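Local coordinates for aminopeptidase C (Lactobacillus rhamnosus, PDB 4K7C), which probably removes amino acids from the N-termini of peptides as a papain-like cysteine aminopeptidase of the bleomycin hydrolase (PepC) type, at residues H275-E280 with T434-W439; G139-M144 with R289-L294; K271-L276 with H293-I298. All blocks are in the same frame, centred on the assembly; numbering follows the deposited sequence. Where two conformers were deposited one is given.

Contact 1 (H275-E280 with T434-W439); sequences HLYTVE and TVLAPW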
loop_
_atom_site.group_PDB
_atom_site.type_symbol
_atom_site.label_atom_id
_atom_site.label_comp_id
_atom_site.label_asym_id
_atom_site.label_seq_id
_atom_site.Cartn_x
_atom_site.Cartn_y
_atom_site.Cartn_z
ATOM N N HIS A 275 35.317 36.318 21.568
ATOM C CA HIS A 275 35.680 37.021 20.394
ATOM C C HIS A 275 34.704 36.677 19.278
ATOM O O HIS A 275 34.052 35.637 19.287
ATOM C CB HIS A 275 37.110 36.642 19.925
ATOM C CG HIS A 275 38.191 36.977 20.933
ATOM N ND1 HIS A 275 38.598 38.286 21.183
ATOM C CD2 HIS A 275 38.833 36.209 21.840
ATOM C CE1 HIS A 275 39.490 38.295 22.162
ATOM N NE2 HIS A 275 39.655 37.052 22.583
ATOM N N LEU A 276 34.721 37.524 18.270
ATOM C CA LEU A 276 34.012 37.275 17.054
ATOM C C LEU A 276 34.789 36.650 15.954
ATOM O O LEU A 276 35.986 36.969 15.691
ATOM C CB LEU A 276 33.457 38.564 16.477
ATOM C CG LEU A 276 32.337 39.196 17.223
ATOM C CD1 LEU A 276 31.936 40.465 16.459
ATOM C CD2 LEU A 276 31.113 38.294 17.385
ATOM N N TYR A 277 34.073 35.776 15.243
ATOM C CA TYR A 277 34.620 35.023 14.136
ATOM C C TYR A 277 33.783 35.123 12.902
ATOM O O TYR A 277 32.560 35.248 12.994
ATOM C CB TYR A 277 34.770 33.494 14.532
ATOM C CG TYR A 277 35.670 33.286 15.689
ATOM C CD1 TYR A 277 37.015 33.012 15.476
ATOM C CD2 TYR A 277 35.225 33.421 16.976
ATOM C CE1 TYR A 277 37.890 32.885 16.544
ATOM C CE2 TYR A 277 36.078 33.306 18.062
ATOM C CZ TYR A 277 37.428 33.013 17.819
ATOM O OH TYR A 277 38.240 32.964 18.932
ATOM N N THR A 278 34.429 35.108 11.734
ATOM C CA THR A 278 33.750 34.939 10.471
ATOM C C THR A 278 34.444 33.869 9.662
ATOM O O THR A 278 35.510 33.388 10.049
ATOM C CB THR A 278 33.619 36.291 9.688
ATOM O OG1 THR A 278 32.661 36.171 8.629
ATOM C CG2 THR A 278 34.973 36.735 9.075
ATOM N N VAL A 279 33.879 33.535 8.510
ATOM C CA VAL A 279 34.369 32.494 7.644
ATOM C C VAL A 279 34.628 33.049 6.283
ATOM O O VAL A 279 33.702 33.585 5.604
ATOM C CB VAL A 279 33.376 31.329 7.587
ATOM C CG1 VAL A 279 33.855 30.198 6.678
ATOM C CG2 VAL A 279 33.164 30.779 8.992
ATOM N N GLU A 280 35.880 32.902 5.840
ATOM C CA GLU A 280 36.278 33.428 4.569
ATOM C C GLU A 280 35.418 32.933 3.420
ATOM O O GLU A 280 35.142 31.746 3.309
ATOM C CB GLU A 280 37.752 33.141 4.252
ATOM C CG GLU A 280 38.178 33.586 2.869
ATOM C CD GLU A 280 39.636 33.291 2.531
ATOM O OE1 GLU A 280 40.343 32.567 3.311
ATOM O OE2 GLU A 280 40.073 33.831 1.453
ATOM N N THR A 434 38.101 37.619 13.722
ATOM C CA THR A 434 38.991 36.568 13.261
ATOM C C THR A 434 38.362 35.805 12.063
ATOM O O THR A 434 37.216 35.326 12.137
ATOM C CB THR A 434 39.232 35.585 14.404
ATOM O OG1 THR A 434 39.687 36.298 15.574
ATOM C CG2 THR A 434 40.208 34.495 14.015
ATOM N N VAL A 435 39.132 35.698 10.992
ATOM C CA VAL A 435 38.663 35.150 9.746
ATOM C C VAL A 435 39.081 33.688 9.732
ATOM O O VAL A 435 40.211 33.399 9.769
ATOM C CB VAL A 435 39.158 35.944 8.544
ATOM C CG1 VAL A 435 38.687 35.343 7.223
ATOM C CG2 VAL A 435 38.699 37.414 8.644
ATOM N N LEU A 436 38.117 32.792 9.819
ATOM C CA LEU A 436 38.369 31.367 9.681
ATOM C C LEU A 436 38.488 31.010 8.207
ATOM O O LEU A 436 37.922 31.671 7.327
ATOM C CB LEU A 436 37.241 30.603 10.341
ATOM C CG LEU A 436 37.023 30.976 11.817
ATOM C CD1 LEU A 436 35.704 30.460 12.369
ATOM C CD2 LEU A 436 38.212 30.567 12.672
ATOM N N ALA A 437 39.181 29.913 7.946
ATOM C CA ALA A 437 39.309 29.345 6.608
ATOM C C ALA A 437 37.934 28.893 6.033
ATOM O O ALA A 437 37.039 28.535 6.721
ATOM C CB ALA A 437 40.288 28.136 6.667
ATOM N N PRO A 438 37.784 28.834 4.688
ATOM C CA PRO A 438 36.451 28.520 4.096
ATOM C C PRO A 438 35.829 27.171 4.531
ATOM O O PRO A 438 34.588 26.998 4.615
ATOM C CB PRO A 438 36.743 28.520 2.587
ATOM C CG PRO A 438 37.922 29.426 2.436
ATOM C CD PRO A 438 38.760 29.271 3.672
ATOM N N TRP A 439 36.734 26.227 4.748
ATOM C CA TRP A 439 36.450 24.809 5.040
ATOM C C TRP A 439 36.459 24.640 6.562
ATOM O O TRP A 439 36.449 23.520 7.075
ATOM C CB TRP A 439 37.574 23.919 4.394
ATOM C CG TRP A 439 38.963 24.455 4.555
ATOM C CD1 TRP A 439 39.775 24.347 5.640
ATOM C CD2 TRP A 439 39.660 25.238 3.612
ATOM N NE1 TRP A 439 40.967 25.036 5.424
ATOM C CE2 TRP A 439 40.938 25.531 4.151
ATOM C CE3 TRP A 439 39.355 25.691 2.334
ATOM C CZ2 TRP A 439 41.848 26.342 3.485
ATOM C CZ3 TRP A 439 40.286 26.441 1.665
ATOM C CH2 TRP A 439 41.501 26.778 2.237
HETATM O O HOH W 1 38.586 38.290 16.997
HETATM O O HOH W 2 40.174 34.936 17.933
#
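L436 packs against Y277 and the carbonyl of T278 where strands 275-279 and 434-436 run parallel, with Y277 beside T434, T278 beside V435 and V279 beside L436. CB of L436 starts 3.3 Å from T278 O, and CG remains close to that carbonyl. The chain then forks: CD1 reaches Y277 CB at 3.8 Å and, more loosely, V279 CG2, while CD2 approaches CD1 of the tyrosine ring. With CG beside the backbone N, anti to the carbonyl carbon (chi1 -56°), both methyls lie on the face carrying Y277 and V279. T434 lies alongside the Y277 ring, meeting it obliquely, with T434 CB 3.6 Å from Y277 CD1. On the other face of the sheet, the CG2 methyls of T278 and V435 meet side by side, and V435 CG1 touches E280 CB. The extended E280 side chain lies alongside P438, but its carboxylate is claimed by a salt bridge to K127.

Four backbone bonds run through the pair: T434 N to L276 O, T278 N to T434 O, L436 N to T278 O, and E280 N to L436 O. The last is 2.8 Å long and almost straight, at 173°. At the T434 end, one water links L276 O to T434 OG1 and a second bridges that hydroxyl to Y277 OH. The chemistry implies a short strand of the papain-like fold held mainly through its backbone, apolar on the face of L436, Y277 and V279, and hydrated around T434.

Contact 2 (G139-M144 with R289-L294); sequences GGQWDM and REVRHL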
loop_
_atom_site.group_PDB
_atom_site.type_symbol
_atom_site.label_atom_id
_atom_site.label_comp_id
_atom_site.label_asym_id
_atom_site.label_seq_id
_atom_site.Cartn_x
_atom_site.Cartn_y
_atom_site.Cartn_z
ATOM N N GLY A 139 21.691 24.924 2.116
ATOM C CA GLY A 139 21.905 25.359 3.451
ATOM C C GLY A 139 22.421 26.780 3.668
ATOM O O GLY A 139 22.994 27.426 2.758
ATOM N N GLY A 140 22.415 27.144 4.948
ATOM C CA GLY A 140 22.929 28.440 5.340
ATOM C C GLY A 140 23.121 28.619 6.832
ATOM O O GLY A 140 23.214 27.652 7.614
ATOM N N GLN A 141 23.283 29.879 7.232
ATOM C CA GLN A 141 23.430 30.250 8.616
ATOM C C GLN A 141 22.526 31.467 8.896
ATOM O O GLN A 141 22.059 32.145 7.955
ATOM C CB GLN A 141 24.933 30.541 8.898
ATOM C CG GLN A 141 25.876 29.446 8.445
ATOM C CD GLN A 141 27.245 29.457 9.121
ATOM O OE1 GLN A 141 27.474 30.186 10.084
ATOM N NE2 GLN A 141 28.141 28.629 8.643
ATOM N N TRP A 142 22.294 31.737 10.181
ATOM C CA TRP A 142 21.351 32.749 10.653
ATOM C C TRP A 142 21.592 34.126 9.991
ATOM O O TRP A 142 20.666 34.723 9.477
ATOM C CB TRP A 142 21.448 32.906 12.178
ATOM C CG TRP A 142 20.627 34.069 12.618
ATOM C CD1 TRP A 142 21.041 35.376 12.748
ATOM C CD2 TRP A 142 19.215 34.085 12.896
ATOM N NE1 TRP A 142 19.988 36.180 13.083
ATOM C CE2 TRP A 142 18.858 35.419 13.196
ATOM C CE3 TRP A 142 18.228 33.106 12.949
ATOM C CZ2 TRP A 142 17.536 35.787 13.546
ATOM C CZ3 TRP A 142 16.945 33.464 13.334
ATOM C CH2 TRP A 142 16.594 34.805 13.595
ATOM N N ASP A 143 22.839 34.570 9.922
ATOM C CA ASP A 143 23.127 35.927 9.426
ATOM C C ASP A 143 22.819 36.040 7.935
ATOM O O ASP A 143 22.444 37.114 7.460
ATOM C CB ASP A 143 24.581 36.286 9.696
ATOM C CG ASP A 143 24.930 36.368 11.200
ATOM O OD1 ASP A 143 24.122 36.854 12.027
ATOM O OD2 ASP A 143 26.055 35.897 11.550
HETATM N N MSE A 144 22.975 34.930 7.213
HETATM C CA MSE A 144 22.546 34.862 5.797
HETATM C C MSE A 144 21.054 34.908 5.627
HETATM O O MSE A 144 20.540 35.489 4.673
HETATM C CB MSE A 144 23.128 33.562 5.203
HETATM C CG MSE A 144 24.634 33.669 5.051
HETATM SE SE MSE A 144 25.467 31.889 4.799
HETATM C CE MSE A 144 24.714 31.353 3.070
ATOM N N ARG A 289 24.878 42.054 5.149
ATOM C CA ARG A 289 25.628 41.769 6.346
ATOM C C ARG A 289 26.391 40.428 6.268
ATOM O O ARG A 289 25.929 39.474 5.604
ATOM C CB ARG A 289 24.680 41.788 7.535
ATOM C CG ARG A 289 23.712 40.588 7.568
ATOM C CD ARG A 289 23.155 40.322 8.966
ATOM N NE ARG A 289 22.321 41.443 9.436
ATOM C CZ ARG A 289 22.664 42.285 10.436
ATOM N NH1 ARG A 289 21.825 43.266 10.778
ATOM N NH2 ARG A 289 23.817 42.123 11.125
ATOM N N GLU A 290 27.541 40.373 6.934
ATOM C CA GLU A 290 28.365 39.163 6.926
ATOM C C GLU A 290 28.075 38.292 8.113
ATOM O O GLU A 290 27.454 38.691 9.035
ATOM C CB GLU A 290 29.863 39.525 6.940
ATOM C CG GLU A 290 30.344 40.285 5.704
ATOM C CD GLU A 290 31.800 40.716 5.821
ATOM O OE1 GLU A 290 32.437 40.510 6.896
ATOM O OE2 GLU A 290 32.315 41.244 4.816
ATOM N N VAL A 291 28.565 37.062 8.062
ATOM C CA VAL A 291 28.487 36.115 9.191
ATOM C C VAL A 291 29.414 36.619 10.313
ATOM O O VAL A 291 30.600 36.940 10.064
ATOM C CB VAL A 291 28.867 34.673 8.689
ATOM C CG1 VAL A 291 29.050 33.648 9.839
ATOM C CG2 VAL A 291 27.835 34.168 7.675
ATOM N N ARG A 292 28.851 36.664 11.517
ATOM C CA ARG A 292 29.587 36.959 12.781
ATOM C C ARG A 292 29.168 36.029 13.925
ATOM O O ARG A 292 28.003 36.029 14.333
ATOM C CB ARG A 292 29.265 38.429 13.177
ATOM C CG ARG A 292 29.927 39.517 12.323
ATOM C CD ARG A 292 31.458 39.537 12.289
ATOM N NE ARG A 292 31.923 40.637 11.448
ATOM C CZ ARG A 292 32.153 40.607 10.149
ATOM N NH1 ARG A 292 32.041 39.491 9.462
ATOM N NH2 ARG A 292 32.557 41.737 9.519
ATOM N N HIS A 293 30.078 35.148 14.372
ATOM C CA HIS A 293 29.829 34.259 15.438
ATOM C C HIS A 293 30.655 34.700 16.658
ATOM O O HIS A 293 31.867 34.911 16.531
ATOM C CB HIS A 293 30.305 32.835 15.067
ATOM C CG HIS A 293 29.600 32.204 13.922
ATOM N ND1 HIS A 293 28.233 32.041 13.900
ATOM C CD2 HIS A 293 30.079 31.569 12.829
ATOM C CE1 HIS A 293 27.893 31.412 12.782
ATOM N NE2 HIS A 293 28.992 31.131 12.108
ATOM N N LEU A 294 30.009 34.763 17.789
ATOM C CA LEU A 294 30.628 34.975 19.102
ATOM C C LEU A 294 30.795 33.607 19.797
ATOM O O LEU A 294 29.794 32.951 20.167
ATOM C CB LEU A 294 29.746 35.884 19.949
ATOM C CG LEU A 294 30.055 36.171 21.387
ATOM C CD1 LEU A 294 31.388 36.890 21.391
ATOM C CD2 LEU A 294 28.965 36.976 22.023
HETATM O O HOH W 3 25.446 37.237 14.282
#
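R289 meets the first turn of helix 142-152 through its aliphatic part, CD lying 3.6 Å from D143 O. Its guanidinium group continues to salt bridges with E150 and D258. At E290 the contact is made by the main chain, whose carbonyl O faces D143 CB; the carboxylate turns to R292 of its own segment, OE1 taking NH1 and NH2 end-on. V291 fits between two side chains, CG1 near Q141 OE1 and CG2 4.2 Å from CG of selenomethionine M144.

R292 supplies the central polar link. Its backbone N donates to D143 OD2 at 2.9 Å, nearly straight (171°) but from above the carboxylate plane. The aspartate comes within range because its CG stands beside the backbone N (chi1 -64°). A water donates to both D143 OD1 and R292 O, so both carboxylate oxygens are engaged, OD1 through the water.

H293 closes the walk. Its NE2 makes a bent, weak hydrogen bond of 2.7 Å to Q141 OE1 at the ring edge, amide and ring nearly coplanar; this holds for one of two Q141 conformers and is tentative, as is the V291 approach. S262 holds ND1 from beyond, and Q141 NE2 donates to M442 O. The contact thus joins the start of helix 142-152, with Q141 at the N-cap position, to the approach of strand 293-295, with strands 260-264 and 408-414 flanking it and helix 70-87 packed against W142 and M144.

Contact 3 (K271-L276 with H293-I298); sequences KPYKHL and HLNLDI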
loop_
_atom_site.group_PDB
_atom_site.type_symbol
_atom_site.label_atom_id
_atom_site.label_comp_id
_atom_site.label_asym_id
_atom_site.label_seq_id
_atom_site.Cartn_x
_atom_site.Cartn_y
_atom_site.Cartn_z
ATOM N N LYS A 271 40.206 28.962 18.562
ATOM C CA LYS A 271 39.017 29.786 18.793
ATOM C C LYS A 271 38.825 30.172 20.243
ATOM O O LYS A 271 37.896 29.706 20.930
ATOM C CB LYS A 271 37.773 29.071 18.239
ATOM C CG LYS A 271 37.874 28.768 16.794
ATOM C CD LYS A 271 36.662 27.980 16.313
ATOM C CE LYS A 271 36.604 27.895 14.775
ATOM N NZ LYS A 271 37.465 26.860 14.159
ATOM N N PRO A 272 39.695 31.080 20.758
ATOM C CA PRO A 272 39.414 31.500 22.097
ATOM C C PRO A 272 38.044 32.163 22.229
ATOM O O PRO A 272 37.550 32.809 21.274
ATOM C CB PRO A 272 40.535 32.531 22.407
ATOM C CG PRO A 272 41.166 32.858 21.110
ATOM C CD PRO A 272 40.941 31.672 20.223
ATOM N N TYR A 273 37.509 32.032 23.419
ATOM C CA TYR A 273 36.178 32.504 23.768
ATOM C C TYR A 273 36.124 34.038 23.870
ATOM O O TYR A 273 37.164 34.729 24.007
ATOM C CB TYR A 273 35.722 31.893 25.034
ATOM C CG TYR A 273 35.555 30.380 25.017
ATOM C CD1 TYR A 273 34.839 29.744 23.992
ATOM C CD2 TYR A 273 36.059 29.571 26.079
ATOM C CE1 TYR A 273 34.660 28.361 23.976
ATOM C CE2 TYR A 273 35.894 28.187 26.055
ATOM C CZ TYR A 273 35.190 27.598 24.989
ATOM O OH TYR A 273 34.949 26.267 24.915
ATOM N N LYS A 274 34.919 34.569 23.803
ATOM C CA LYS A 274 34.728 36.072 23.895
ATOM C C LYS A 274 35.410 36.837 22.782
ATOM O O LYS A 274 35.950 37.910 22.987
ATOM C CB LYS A 274 35.232 36.594 25.253
ATOM C CG LYS A 274 34.636 35.881 26.416
ATOM C CD LYS A 274 35.209 36.394 27.712
ATOM C CE LYS A 274 34.315 36.113 28.893
ATOM N NZ LYS A 274 35.065 36.637 30.102
ATOM N N HIS A 275 35.317 36.318 21.568
ATOM C CA HIS A 275 35.680 37.021 20.394
ATOM C C HIS A 275 34.704 36.677 19.278
ATOM O O HIS A 275 34.052 35.637 19.287
ATOM C CB HIS A 275 37.110 36.642 19.925
ATOM C CG HIS A 275 38.191 36.977 20.933
ATOM N ND1 HIS A 275 38.598 38.286 21.183
ATOM C CD2 HIS A 275 38.833 36.209 21.840
ATOM C CE1 HIS A 275 39.490 38.295 22.162
ATOM N NE2 HIS A 275 39.655 37.052 22.583
ATOM N N LEU A 276 34.721 37.524 18.270
ATOM C CA LEU A 276 34.012 37.275 17.054
ATOM C C LEU A 276 34.789 36.650 15.954
ATOM O O LEU A 276 35.986 36.969 15.691
ATOM C CB LEU A 276 33.457 38.564 16.477
ATOM C CG LEU A 276 32.337 39.196 17.223
ATOM C CD1 LEU A 276 31.936 40.465 16.459
ATOM C CD2 LEU A 276 31.113 38.294 17.385
ATOM N N HIS A 293 30.078 35.148 14.372
ATOM C CA HIS A 293 29.829 34.259 15.438
ATOM C C HIS A 293 30.655 34.700 16.658
ATOM O O HIS A 293 31.867 34.911 16.531
ATOM C CB HIS A 293 30.305 32.835 15.067
ATOM C CG HIS A 293 29.600 32.204 13.922
ATOM N ND1 HIS A 293 28.233 32.041 13.900
ATOM C CD2 HIS A 293 30.079 31.569 12.829
ATOM C CE1 HIS A 293 27.893 31.412 12.782
ATOM N NE2 HIS A 293 28.992 31.131 12.108
ATOM N N LEU A 294 30.009 34.763 17.789
ATOM C CA LEU A 294 30.628 34.975 19.102
ATOM C C LEU A 294 30.795 33.607 19.797
ATOM O O LEU A 294 29.794 32.951 20.167
ATOM C CB LEU A 294 29.746 35.884 19.949
ATOM C CG LEU A 294 30.055 36.171 21.387
ATOM C CD1 LEU A 294 31.388 36.890 21.391
ATOM C CD2 LEU A 294 28.965 36.976 22.023
ATOM N N ASN A 295 32.049 33.198 19.971
ATOM C CA ASN A 295 32.349 31.954 20.640
ATOM C C ASN A 295 32.354 32.094 22.131
ATOM O O ASN A 295 33.084 32.944 22.674
ATOM C CB ASN A 295 33.712 31.462 20.208
ATOM C CG ASN A 295 33.850 29.964 20.404
ATOM O OD1 ASN A 295 32.845 29.231 20.474
ATOM N ND2 ASN A 295 35.052 29.501 20.518
ATOM N N LEU A 296 31.540 31.285 22.812
ATOM C CA LEU A 296 31.435 31.268 24.256
ATOM C C LEU A 296 31.483 29.837 24.777
ATOM O O LEU A 296 31.095 28.885 24.060
ATOM C CB LEU A 296 30.116 31.875 24.684
ATOM C CG LEU A 296 29.902 33.336 24.266
ATOM C CD1 LEU A 296 28.524 33.742 24.699
ATOM C CD2 LEU A 296 30.966 34.251 24.931
ATOM N N ASP A 297 31.903 29.711 26.033
ATOM C CA ASP A 297 31.893 28.435 26.744
ATOM C C ASP A 297 30.462 27.898 26.859
ATOM O O ASP A 297 29.491 28.651 26.851
ATOM C CB ASP A 297 32.485 28.597 28.141
ATOM C CG ASP A 297 31.591 29.359 29.044
ATOM O OD1 ASP A 297 31.532 30.589 28.891
ATOM O OD2 ASP A 297 30.943 28.738 29.904
ATOM N N ILE A 298 30.350 26.600 27.020
ATOM C CA ILE A 298 29.052 25.904 26.954
ATOM C C ILE A 298 28.168 26.277 28.095
ATOM O O ILE A 298 27.008 26.428 27.871
ATOM C CB ILE A 298 29.214 24.336 26.838
ATOM C CG1 ILE A 298 27.896 23.618 26.449
ATOM C CG2 ILE A 298 29.747 23.768 28.143
ATOM C CD1 ILE A 298 27.325 24.145 25.132
HETATM O O HOH W 4 32.812 25.192 26.463
#
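The backbones of 271-276 and 293-298 meet as an antiparallel pair, part of the sheet of this papain-like fold, that opens into a turn. L276 and L294 form a non-hydrogen-bonded pair, with L276 CA 3.2 Å from H293 O. Beyond it N295 N donates to H275 O at 3.2 Å, and K274 N to N295 O at 2.7 Å, the latter nearly in line with the C=O bond.

The N295 amide reaches across to the 271-274 turn. With CG swung away from its own backbone N (chi1 -157°), ND2 makes a weak bond of 2.9 Å to K271 O, while OD1 accepts from the backbone N of A266. Y273 crosses over the departing chain: its CD1 lies 3.5 Å from N295 ND2, and D297 N sits over one ring face, offset toward the rim. In the conformer given, D297 CB adds a CH-pi contact over the ring. A water spans Y273 OH and I298 N at the start of helix 298-310. On the L276 and L294 side, L276 CD2 packs against L294 CB at 3.8 Å.

The chemistry implies that where strand pairing ends, the asparagine amide and the tyrosine ring supplement the last backbone bond, joining the turn to the N-cap of the next helix.

How the contacts relate
Taken together, the three contacts meet around strands 275-279 and 293-295. Contacts 1 and 3 share strand 275-279 and are partly buried, their centres about 17 and 19 Å from the centre of the chain; contact 2 is buried, its centre about 10 Å from the same point. Contacts 2 and 3 share strand 293-295. Y277 N to H293 O, 2.7 Å, is a probable hydrogen bond stitching the two strands together, and T278 OG1 to V291 O is another. Chemistry changes with place: contact 1 relies on parallel backbone pairing, contact 3 on short antiparallel pairing with side-chain help, and contact 2 on a carboxylate and amide reaching from a helix start.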